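PDB 2POZ: putative dehydratase from Mesorhizobium loti, which probably acts as a lyase of the mandelate racemase / muconate lactonizing enzyme family, perhaps a dehydratase, although its substrate is not known. Local coordinates for residues Arg220-Glu224 and Leu225-Phe229; Asn239-Leu242 and Lys243-Glu247; Glu345-Glu348 and Asn349-Ile353. All blocks are in the same frame, centred on the assembly; numbering follows the deposited sequence.

Contact 1. Residues Arg220-Glu224 and Leu225-Phe229; sequences RKIGE and LDICF
With its CG1 arm between the backbone N and the carbonyl carbon (chi1 64°), Ile222 meets the CG1 arm of Ile227, which lies beside its own backbone N (chi1 -53°). The site is the alpha-to-beta turn of a beta-alpha-beta unit in the barrel domain, where helix 212-222 gives way to strand 227-231. Ile222 CD1 comes to 4.0 Å from Ile227 CG1, and the two side chains cross at about a right angle. Leu225 N donates to Ile222 O over 2.8 Å. The donor sits above the carbonyl plane, well off the lone pairs. Leu225 CB lies beside the same oxygen, and Ile227 CG1 approaches Ile222 O at 3.6 Å. Ile222 thus meets the following residues with both its carbonyl and its side chain. Asp226 has a positive phi (59°), an unusual backbone conformation at the turn into the strand. Outside the turn, Ile222 and Leu225 both rest on Tyr186 of helix 179-196, and Ile227 packs on Val204 of strand 201-205. Arg193 binds the carbonyls of Leu225 and Asp226. Gly223 O takes a weak bond from Asp226 N. A water donates to Gly223 O at 2.6 Å and accepts from Ile227 N at 3.0 Å.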
loop_
_atom_site.group_PDB
_atom_site.type_symbol
_atom_site.label_atom_id
_atom_site.label_comp_id
_atom_site.label_asym_id
_atom_site.label_seq_id
_atom_site.Cartn_x
_atom_site.Cartn_y
_atom_site.Cartn_z
ATOM N N ARG A 220 23.942 5.221 -13.330
ATOM C CA ARG A 220 24.887 5.351 -12.232
ATOM C C ARG A 220 26.279 5.627 -12.795
ATOM O O ARG A 220 27.039 6.408 -12.232
ATOM C CB ARG A 220 24.901 4.076 -11.386
ATOM C CG ARG A 220 23.677 3.940 -10.483
ATOM C CD ARG A 220 23.678 2.612 -9.731
ATOM N NE ARG A 220 22.579 2.547 -8.773
ATOM C CZ ARG A 220 22.074 1.416 -8.295
ATOM N NH1 ARG A 220 22.573 0.251 -8.690
ATOM N NH2 ARG A 220 21.060 1.448 -7.435
ATOM N N LYS A 221 26.605 4.993 -13.917
ATOM C CA LYS A 221 27.913 5.190 -14.523
ATOM C C LYS A 221 28.125 6.626 -14.977
ATOM O O LYS A 221 29.206 7.175 -14.773
ATOM C CB LYS A 221 28.104 4.241 -15.708
ATOM C CG LYS A 221 29.543 4.142 -16.212
ATOM C CD LYS A 221 29.682 3.016 -17.232
ATOM C CE LYS A 221 31.113 2.898 -17.755
ATOM N NZ LYS A 221 32.101 2.632 -16.662
ATOM N N ILE A 222 27.105 7.247 -15.569
ATOM C CA ILE A 222 27.260 8.620 -16.047
ATOM C C ILE A 222 27.002 9.689 -14.988
ATOM O O ILE A 222 27.220 10.875 -15.238
ATOM C CB ILE A 222 26.344 8.925 -17.266
ATOM C CG1 ILE A 222 24.865 8.817 -16.869
ATOM C CG2 ILE A 222 26.677 7.974 -18.406
ATOM C CD1 ILE A 222 23.888 9.324 -17.944
ATOM N N GLY A 223 26.545 9.268 -13.811
ATOM C CA GLY A 223 26.256 10.214 -12.746
ATOM C C GLY A 223 27.404 11.147 -12.402
ATOM O O GLY A 223 27.189 12.290 -12.001
ATOM N N GLU A 224 28.626 10.656 -12.573
ATOM C CA GLU A 224 29.828 11.424 -12.275
ATOM C C GLU A 224 30.128 12.469 -13.351
ATOM O O GLU A 224 31.024 13.296 -13.189
ATOM C CB GLU A 224 31.019 10.471 -12.126
ATOM C CG GLU A 224 30.876 9.437 -10.990
ATOM C CD GLU A 224 29.642 8.540 -11.125
ATOM O OE1 GLU A 224 29.404 7.991 -12.226
ATOM O OE2 GLU A 224 28.911 8.376 -10.124
ATOM N N LEU A 225 29.379 12.434 -14.447
ATOM C CA LEU A 225 29.588 13.397 -15.524
ATOM C C LEU A 225 28.721 14.651 -15.367
ATOM O O LEU A 225 28.684 15.501 -16.255
ATOM C CB LEU A 225 29.332 12.725 -16.878
ATOM C CG LEU A 225 30.290 11.554 -17.136
ATOM C CD1 LEU A 225 29.951 10.860 -18.439
ATOM C CD2 LEU A 225 31.725 12.075 -17.162
ATOM N N ASP A 226 28.031 14.750 -14.229
ATOM C CA ASP A 226 27.169 15.891 -13.902
ATOM C C ASP A 226 26.048 16.098 -14.915
ATOM O O ASP A 226 26.077 17.020 -15.728
ATOM C CB ASP A 226 28.014 17.168 -13.769
ATOM C CG ASP A 226 27.207 18.359 -13.263
ATOM O OD1 ASP A 226 26.359 18.173 -12.362
ATOM O OD2 ASP A 226 27.430 19.487 -13.753
ATOM N N ILE A 227 25.049 15.230 -14.837
ATOM C CA ILE A 227 23.909 15.266 -15.744
ATOM C C ILE A 227 22.725 16.022 -15.139
ATOM O O ILE A 227 22.307 15.742 -14.019
ATOM C CB ILE A 227 23.470 13.818 -16.097
ATOM C CG1 ILE A 227 24.673 13.014 -16.613
ATOM C CG2 ILE A 227 22.342 13.838 -17.111
ATOM C CD1 ILE A 227 25.371 13.620 -17.819
ATOM N N CYS A 228 22.187 16.981 -15.886
ATOM C CA CYS A 228 21.045 17.764 -15.419
ATOM C C CYS A 228 19.865 16.803 -15.187
ATOM O O CYS A 228 19.282 16.756 -14.099
ATOM C CB CYS A 228 20.692 18.828 -16.460
ATOM S SG CYS A 228 19.420 20.000 -15.947
ATOM N N PHE A 229 19.507 16.046 -16.216
ATOM C CA PHE A 229 18.449 15.052 -16.084
ATOM C C PHE A 229 18.504 13.996 -17.188
ATOM O O PHE A 229 19.145 14.193 -18.226
ATOM C CB PHE A 229 17.053 15.719 -16.025
ATOM C CG PHE A 229 16.611 16.389 -17.305
ATOM C CD1 PHE A 229 16.274 15.638 -18.432
ATOM C CD2 PHE A 229 16.447 17.773 -17.355
ATOM C CE1 PHE A 229 15.775 16.251 -19.580
ATOM C CE2 PHE A 229 15.947 18.400 -18.505
ATOM C CZ PHE A 229 15.608 17.635 -19.619
HETATM O O HOH W 1 25.041 13.749 -12.271
#

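Contact 2. Residues Asn239-Leu242 and Lys243-Glu247; sequences NGAL and KVISE
Ile245 folds back against the carbonyl of Ala241, one turn earlier in helix 239-248. This is a regular alpha-helix, the helical part of the beta-alpha-beta unit between strands 227-231 and 253-255. The tight part is here. Ile245 CG1 lies beside its own backbone N (chi1 -69°) and reaches 3.1 Å from Ala241 O. The same oxygen, Ala241 O, receives Ile245 N at 2.8 Å. Ile245 CD1 extends on to 4.5 Å from Ala241 CB, a looser touch. Both residues pack on Thr212 of helix 212-222, and Ile245 also meets Cys234 and Ile253. Shortening Ile245 to an alanine removes CG1 and CD1, which would probably leave a gap against Ala241 CB and Thr212. Leu242 faces the same interior, against Ile253, Val255 and Ile268. Val244 CG2 lies 3.3 Å from Gly240 O, and Val244 is covered by Gln272 of a neighbouring subunit. The loose side belongs to Lys243 and Glu247. Lys243 runs out from the helix, and its NZ hydrogen-bonds to Leu271 O and makes a long salt bridge to Glu247 OE2 (3.9 Å). Glu247 is exposed to solvent. Between these sides, Lys243 O accepts twice, from Glu247 N and from the hydroxyl of Ser246. That hydroxyl lies between the backbone N and the carbonyl carbon (chi1 68°), with Ser246 OG 2.6 Å from Lys243 O.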
loop_
_atom_site.group_PDB
_atom_site.type_symbol
_atom_site.label_atom_id
_atom_site.label_comp_id
_atom_site.label_asym_id
_atom_site.label_seq_id
_atom_site.Cartn_x
_atom_site.Cartn_y
_atom_site.Cartn_z
ATOM N N ASN A 239 5.225 2.310 -16.189
ATOM C CA ASN A 239 5.401 3.247 -15.083
ATOM C C ASN A 239 5.944 2.593 -13.813
ATOM O O ASN A 239 6.381 3.282 -12.892
ATOM C CB ASN A 239 4.088 3.964 -14.774
ATOM C CG ASN A 239 3.694 4.926 -15.868
ATOM O OD1 ASN A 239 4.552 5.587 -16.455
ATOM N ND2 ASN A 239 2.399 5.018 -16.149
ATOM N N GLY A 240 5.897 1.268 -13.759
ATOM C CA GLY A 240 6.427 0.569 -12.604
ATOM C C GLY A 240 7.941 0.656 -12.678
ATOM O O GLY A 240 8.617 0.916 -11.679
ATOM N N ALA A 241 8.483 0.432 -13.873
ATOM C CA ALA A 241 9.922 0.518 -14.067
ATOM C C ALA A 241 10.361 1.956 -13.786
ATOM O O ALA A 241 11.413 2.181 -13.191
ATOM C CB ALA A 241 10.292 0.118 -15.493
ATOM N N LEU A 242 9.550 2.927 -14.206
ATOM C CA LEU A 242 9.879 4.334 -13.983
ATOM C C LEU A 242 10.088 4.640 -12.501
ATOM O O LEU A 242 11.050 5.320 -12.135
ATOM C CB LEU A 242 8.781 5.246 -14.542
ATOM C CG LEU A 242 8.974 6.759 -14.375
ATOM C CD1 LEU A 242 10.293 7.201 -15.003
ATOM C CD2 LEU A 242 7.813 7.495 -15.038
ATOM N N LYS A 243 9.200 4.144 -11.642
ATOM C CA LYS A 243 9.354 4.410 -10.215
ATOM C C LYS A 243 10.572 3.697 -9.635
ATOM O O LYS A 243 11.326 4.281 -8.862
ATOM C CB LYS A 243 8.103 4.010 -9.426
ATOM C CG LYS A 243 8.254 4.333 -7.937
ATOM C CD LYS A 243 6.937 4.639 -7.255
ATOM C CE LYS A 243 7.179 5.183 -5.849
ATOM N NZ LYS A 243 8.047 6.409 -5.866
ATOM N N VAL A 244 10.763 2.437 -10.006
ATOM C CA VAL A 244 11.902 1.667 -9.524
ATOM C C VAL A 244 13.197 2.375 -9.911
ATOM O O VAL A 244 14.112 2.530 -9.092
ATOM C CB VAL A 244 11.908 0.247 -10.128
ATOM C CG1 VAL A 244 13.195 -0.476 -9.756
ATOM C CG2 VAL A 244 10.701 -0.530 -9.620
ATOM N N ILE A 245 13.271 2.807 -11.165
ATOM C CA ILE A 245 14.452 3.497 -11.645
ATOM C C ILE A 245 14.699 4.780 -10.850
ATOM O O ILE A 245 15.821 5.035 -10.434
ATOM C CB ILE A 245 14.326 3.810 -13.160
ATOM C CG1 ILE A 245 14.400 2.497 -13.956
ATOM C CG2 ILE A 245 15.430 4.774 -13.599
ATOM C CD1 ILE A 245 13.982 2.631 -15.414
ATOM N N SER A 246 13.656 5.574 -10.618
ATOM C CA SER A 246 13.820 6.817 -9.867
ATOM C C SER A 246 14.395 6.592 -8.465
ATOM O O SER A 246 15.132 7.432 -7.947
ATOM C CB SER A 246 12.484 7.562 -9.752
ATOM O OG SER A 246 11.559 6.862 -8.936
ATOM N N GLU A 247 14.067 5.458 -7.859
ATOM C CA GLU A 247 14.552 5.138 -6.517
ATOM C C GLU A 247 15.960 4.555 -6.528
ATOM O O GLU A 247 16.610 4.463 -5.487
ATOM C CB GLU A 247 13.618 4.123 -5.846
ATOM C CG GLU A 247 12.148 4.496 -5.858
ATOM C CD GLU A 247 11.262 3.416 -5.247
ATOM O OE1 GLU A 247 11.405 2.230 -5.629
ATOM O OE2 GLU A 247 10.416 3.752 -4.388
#

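Contact 3. Residues Glu345-Glu348 and Asn349-Ile353; sequences EVLE and NPPSI
Glu345 lays its carboxylate against the ring of Pro350. Glu345 OE2 is 3.4 Å from Pro350 CB, and Glu345 CD is 3.8 Å from Pro350 CG. Both carboxylate oxygens reach CB and CG of the ring, and the two side chains meet at a slant. The contact is van der Waals, with a polar group beside an aliphatic one. Leu347 provides the second touch. Its CB lies 4.3 Å from Pro350 CD, and Leu347 CD1 lies 4.4 Å from Pro351 CD. Pro350 CD also sits 3.5 Å from Leu347 O, and it is equally near Glu348 O. No hydrogen bond links 345-348 to 349-353; they meet by van der Waals contact alone. The two segments form a bend in the loop between strands 331-333 and 353-354. Glu348 and Asn349, at the bend itself, are exposed to solvent.

The next shell fixes the carboxylate. The Glu345 chain leaves extended, with CG opposite the backbone N (chi1 -179°), then bends at chi2 (53°). This curls the carboxylate back toward its own chain. Leu347 N donates to Glu345 OE2 over 3.1 Å, using the anti lone pair of that oxygen. Ser312 OG binds the same oxygen, and Tyr343 OH holds OE1.

Farther out, the loop is tied by side chains to helix 312-324 and, by backbone bonds from Val346 and Glu348, to Ile371 and Val369.

Three hydrogen-bonding partners thus grip the carboxylate, one of them the backbone of its own loop. The bonds from Leu347 N and with Ser312 OG and Tyr343 OH would probably favour the charged form, while the proline ring packs carbon against the group.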
loop_
_atom_site.group_PDB
_atom_site.type_symbol
_atom_site.label_atom_id
_atom_site.label_comp_id
_atom_site.label_asym_id
_atom_site.label_seq_id
_atom_site.Cartn_x
_atom_site.Cartn_y
_atom_site.Cartn_z
ATOM N N GLU A 345 9.933 27.265 -44.326
ATOM C CA GLU A 345 9.573 28.251 -43.316
ATOM C C GLU A 345 8.073 28.511 -43.456
ATOM O O GLU A 345 7.618 29.020 -44.480
ATOM C CB GLU A 345 10.348 29.550 -43.534
ATOM C CG GLU A 345 10.026 30.618 -42.499
ATOM C CD GLU A 345 10.186 30.106 -41.075
ATOM O OE1 GLU A 345 11.329 29.782 -40.690
ATOM O OE2 GLU A 345 9.167 30.021 -40.350
ATOM N N VAL A 346 7.304 28.156 -42.431
ATOM C CA VAL A 346 5.854 28.338 -42.474
ATOM C C VAL A 346 5.392 29.691 -41.939
ATOM O O VAL A 346 4.245 30.079 -42.136
ATOM C CB VAL A 346 5.125 27.224 -41.669
ATOM C CG1 VAL A 346 5.534 25.849 -42.187
ATOM C CG2 VAL A 346 5.452 27.356 -40.186
ATOM N N LEU A 347 6.276 30.416 -41.267
ATOM C CA LEU A 347 5.881 31.704 -40.710
ATOM C C LEU A 347 6.534 32.891 -41.384
ATOM O O LEU A 347 7.688 32.829 -41.804
ATOM C CB LEU A 347 6.195 31.757 -39.214
ATOM C CG LEU A 347 5.466 30.757 -38.317
ATOM C CD1 LEU A 347 5.796 31.067 -36.866
ATOM C CD2 LEU A 347 3.963 30.842 -38.559
ATOM N N GLU A 348 5.786 33.984 -41.468
ATOM C CA GLU A 348 6.303 35.200 -42.069
ATOM C C GLU A 348 7.266 35.824 -41.064
ATOM O O GLU A 348 8.270 36.440 -41.430
ATOM C CB GLU A 348 5.154 36.166 -42.358
ATOM C CG GLU A 348 5.527 37.267 -43.318
ATOM C CD GLU A 348 5.774 36.736 -44.710
ATOM O OE1 GLU A 348 4.802 36.249 -45.337
ATOM O OE2 GLU A 348 6.936 36.797 -45.171
ATOM N N ASN A 349 6.956 35.631 -39.787
ATOM C CA ASN A 349 7.754 36.182 -38.701
ATOM C C ASN A 349 8.144 35.105 -37.693
ATOM O O ASN A 349 7.671 35.099 -36.554
ATOM C CB ASN A 349 6.947 37.272 -38.012
ATOM C CG ASN A 349 5.453 37.009 -38.091
ATOM O OD1 ASN A 349 4.964 35.968 -37.633
ATOM N ND2 ASN A 349 4.719 37.945 -38.686
ATOM N N PRO A 350 9.017 34.176 -38.099
ATOM C CA PRO A 350 9.435 33.114 -37.186
ATOM C C PRO A 350 10.169 33.691 -35.983
ATOM O O PRO A 350 10.771 34.760 -36.067
ATOM C CB PRO A 350 10.332 32.244 -38.063
ATOM C CG PRO A 350 10.938 33.239 -38.997
ATOM C CD PRO A 350 9.767 34.112 -39.365
ATOM N N PRO A 351 10.116 32.999 -34.840
ATOM C CA PRO A 351 10.805 33.505 -33.651
ATOM C C PRO A 351 12.308 33.357 -33.854
ATOM O O PRO A 351 12.768 32.331 -34.349
ATOM C CB PRO A 351 10.268 32.605 -32.543
ATOM C CG PRO A 351 10.100 31.295 -33.247
ATOM C CD PRO A 351 9.464 31.706 -34.563
ATOM N N SER A 352 13.078 34.374 -33.495
ATOM C CA SER A 352 14.521 34.270 -33.672
ATOM C C SER A 352 15.259 34.154 -32.344
ATOM O O SER A 352 15.101 34.995 -31.462
ATOM C CB SER A 352 15.053 35.470 -34.465
ATOM O OG SER A 352 14.795 36.690 -33.794
ATOM N N ILE A 353 16.048 33.092 -32.196
ATOM C CA ILE A 353 16.812 32.905 -30.976
ATOM C C ILE A 353 17.983 33.865 -30.971
ATOM O O ILE A 353 18.524 34.211 -32.022
ATOM C CB ILE A 353 17.407 31.471 -30.838
ATOM C CG1 ILE A 353 17.387 30.748 -32.184
ATOM C CG2 ILE A 353 16.689 30.705 -29.745
ATOM C CD1 ILE A 353 18.468 31.210 -33.147
#

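How the contacts relate
All three contacts belong to the enolase C-terminal domain-like part of the chain and follow one another in sequence. Contacts 1 and 2 are neighbours. Strand 227-231, entered through contact 1, leads on to helix 239-248 of contact 2. Their centres are about 17 Å apart and their nearest atoms about 6 Å, so they do not touch. Helix 212-222, which carries the first half of contact 1, also borders contact 2. Contact 3 stands apart. Its centre is about 35 Å from that of contact 1 and about 40 Å from that of contact 2, on the opposite side of the chain's centre from contact 2. No ligand or active-site residue is identified in any of them.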